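Local coordinates for protein putative dihydrodipicolinate synthase (Thermus thermophilus, PDB 2PCQ) that is a putative member of the dihydrodipicolinate synthase family, built as a TIM barrel, with a potassium ion bound in the model, at residues R110-L115 with E140-H145. Numbering follows the deposited sequence.
With K (potassium ion), chain B.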
loop_
_atom_site.group_PDB
_atom_site.type_symbol
_atom_site.label_atom_id
_atom_site.label_comp_id
_atom_site.label_asym_id
_atom_site.label_seq_id
_atom_site.Cartn_x
_atom_site.Cartn_y
_atom_site.Cartn_z
ATOM N N ARG A 110 3.742 25.555 6.221
ATOM C CA ARG A 110 4.100 26.402 7.353
ATOM C C ARG A 110 5.409 25.930 7.975
ATOM O O ARG A 110 6.232 26.742 8.396
ATOM C CB ARG A 110 3.001 26.387 8.423
ATOM C CG ARG A 110 1.686 27.020 7.987
ATOM C CD ARG A 110 0.825 27.380 9.194
ATOM N NE ARG A 110 0.337 26.214 9.929
ATOM C CZ ARG A 110 -0.704 25.473 9.560
ATOM N NH1 ARG A 110 -1.377 25.772 8.456
ATOM N NH2 ARG A 110 -1.079 24.435 10.300
ATOM N N TYR A 111 5.595 24.615 8.029
ATOM C CA TYR A 111 6.804 24.037 8.608
ATOM C C TYR A 111 8.047 24.483 7.834
ATOM O O TYR A 111 8.976 25.055 8.402
ATOM C CB TYR A 111 6.710 22.508 8.595
ATOM C CG TYR A 111 7.858 21.801 9.284
ATOM C CD1 TYR A 111 8.037 21.894 10.667
ATOM C CD2 TYR A 111 8.774 21.046 8.553
ATOM C CE1 TYR A 111 9.099 21.249 11.302
ATOM C CE2 TYR A 111 9.840 20.399 9.178
ATOM C CZ TYR A 111 9.996 20.506 10.549
ATOM O OH TYR A 111 11.049 19.871 11.160
ATOM N N TYR A 112 8.054 24.225 6.533
ATOM C CA TYR A 112 9.185 24.584 5.692
ATOM C C TYR A 112 9.424 26.088 5.575
ATOM O O TYR A 112 10.567 26.532 5.527
ATOM C CB TYR A 112 9.015 23.974 4.300
ATOM C CG TYR A 112 9.337 22.497 4.250
ATOM C CD1 TYR A 112 8.354 21.555 3.940
ATOM C CD2 TYR A 112 10.627 22.039 4.515
ATOM C CE1 TYR A 112 8.653 20.192 3.894
ATOM C CE2 TYR A 112 10.935 20.682 4.471
ATOM C CZ TYR A 112 9.947 19.765 4.158
ATOM O OH TYR A 112 10.255 18.427 4.092
ATOM N N GLU A 113 8.353 26.873 5.530
ATOM C CA GLU A 113 8.506 28.318 5.419
ATOM C C GLU A 113 9.115 28.887 6.693
ATOM O O GLU A 113 9.895 29.833 6.643
ATOM C CB GLU A 113 7.155 28.971 5.120
ATOM C CG GLU A 113 6.562 28.498 3.800
ATOM C CD GLU A 113 5.191 29.072 3.525
ATOM O OE1 GLU A 113 4.501 29.463 4.490
ATOM O OE2 GLU A 113 4.795 29.113 2.341
ATOM N N ALA A 114 8.774 28.296 7.835
ATOM C CA ALA A 114 9.319 28.748 9.107
ATOM C C ALA A 114 10.823 28.480 9.141
ATOM O O ALA A 114 11.609 29.344 9.531
ATOM C CB ALA A 114 8.634 28.029 10.257
ATOM N N LEU A 115 11.222 27.279 8.731
ATOM C CA LEU A 115 12.636 26.919 8.717
ATOM C C LEU A 115 13.417 27.737 7.681
ATOM O O LEU A 115 14.511 28.226 7.962
ATOM C CB LEU A 115 12.802 25.425 8.417
ATOM C CG LEU A 115 12.133 24.424 9.369
ATOM C CD1 LEU A 115 12.422 23.003 8.894
ATOM C CD2 LEU A 115 12.644 24.619 10.790
ATOM N N GLU A 140 6.183 22.272 -5.569
ATOM C CA GLU A 140 6.035 23.387 -6.494
ATOM C C GLU A 140 5.660 24.686 -5.775
ATOM O O GLU A 140 6.074 25.771 -6.180
ATOM C CB GLU A 140 4.994 23.054 -7.569
ATOM C CG GLU A 140 4.742 24.203 -8.544
ATOM C CD GLU A 140 4.118 23.750 -9.848
ATOM O OE1 GLU A 140 3.400 22.731 -9.848
ATOM O OE2 GLU A 140 4.338 24.423 -10.877
ATOM N N ALA A 141 4.893 24.574 -4.698
ATOM C CA ALA A 141 4.497 25.751 -3.937
ATOM C C ALA A 141 5.686 26.315 -3.165
ATOM O O ALA A 141 5.797 27.524 -2.983
ATOM C CB ALA A 141 3.369 25.398 -2.969
ATOM N N LEU A 142 6.576 25.433 -2.717
ATOM C CA LEU A 142 7.748 25.847 -1.951
ATOM C C LEU A 142 8.927 26.276 -2.816
ATOM O O LEU A 142 9.761 27.075 -2.387
ATOM C CB LEU A 142 8.190 24.709 -1.027
ATOM C CG LEU A 142 7.215 24.363 0.104
ATOM C CD1 LEU A 142 7.576 23.023 0.716
ATOM C CD2 LEU A 142 7.254 25.469 1.148
ATOM N N ALA A 143 8.988 25.743 -4.031
ATOM C CA ALA A 143 10.073 26.040 -4.956
ATOM C C ALA A 143 10.380 27.524 -5.181
ATOM O O ALA A 143 11.528 27.887 -5.350
ATOM C CB ALA A 143 9.809 25.358 -6.299
ATOM N N PRO A 144 9.364 28.401 -5.199
ATOM C CA PRO A 144 9.709 29.812 -5.422
ATOM C C PRO A 144 10.497 30.491 -4.291
ATOM O O PRO A 144 11.211 31.466 -4.526
ATOM C CB PRO A 144 8.346 30.469 -5.647
ATOM C CG PRO A 144 7.533 29.356 -6.251
ATOM C CD PRO A 144 7.917 28.185 -5.373
ATOM N N HIS A 145 10.370 29.975 -3.071
ATOM C CA HIS A 145 11.057 30.553 -1.914
ATOM C C HIS A 145 12.577 30.583 -2.080
ATOM O O HIS A 145 13.205 29.553 -2.279
ATOM C CB HIS A 145 10.701 29.767 -0.652
ATOM C CG HIS A 145 11.014 30.492 0.620
ATOM N ND1 HIS A 145 12.259 31.015 0.894
ATOM C CD2 HIS A 145 10.245 30.761 1.703
ATOM C CE1 HIS A 145 12.244 31.574 2.092
ATOM N NE2 HIS A 145 11.035 31.434 2.603
HETATM K K K B . 14.287 28.451 -4.862
HETATM O O HOH W 1 9.692 31.957 5.010
HETATM O O HOH W 2 13.517 31.337 -5.794
HETATM O O HOH W 3 17.296 29.236 -4.631
#
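Leu142 reaches across to Tyr112 and Glu113 and joins two neighbouring outer helices of a TIM barrel, 107-118 and 136-142. Leu142 CD1 carries the closest contact, 3.6 Å from Tyr112 CD1. It comes to the ring obliquely, and the two side chains cross at about a right angle. Leu142 CD2 lies 3.9 Å from Tyr112 CB and 4.1 Å from Glu113 CG. The fork of the leucine thus touches both the start of the tyrosine side chain and the aliphatic part of the glutamate. CB of Leu142 points toward helix 107-118, and CG stands anti to the carbonyl carbon (chi1 -67°); with chi2 at 165° this brings both methyls up against that helix.

A second link runs through solvent. One water donates to Glu113 O at 2.7 Å and is also hydrogen-bonded to His145 NE2 at 2.8 Å. It sits at the edge of the imidazole, in the ring plane. The other ring nitrogen, ND1, is hydrogen-bonded to Asn147 N, so both nitrogens have partners, which should hold the ring's rotation.

Beneath these contacts lies strand 121-125, where Leu123 touches both Tyr112 and Leu142, while Tyr112 OH is hydrogen-bonded to Ala94 O at the end of strand 91-94.

His145 is placed by a type I turn from Leu142, closed by His145 N to Leu142 O at 3.0 Å. The same turn presents backbone oxygens to the potassium ion, which Val148 O and Glu170 O also bind: Ala143 O lies 2.9 Å from the metal and His145 O 3.0 Å.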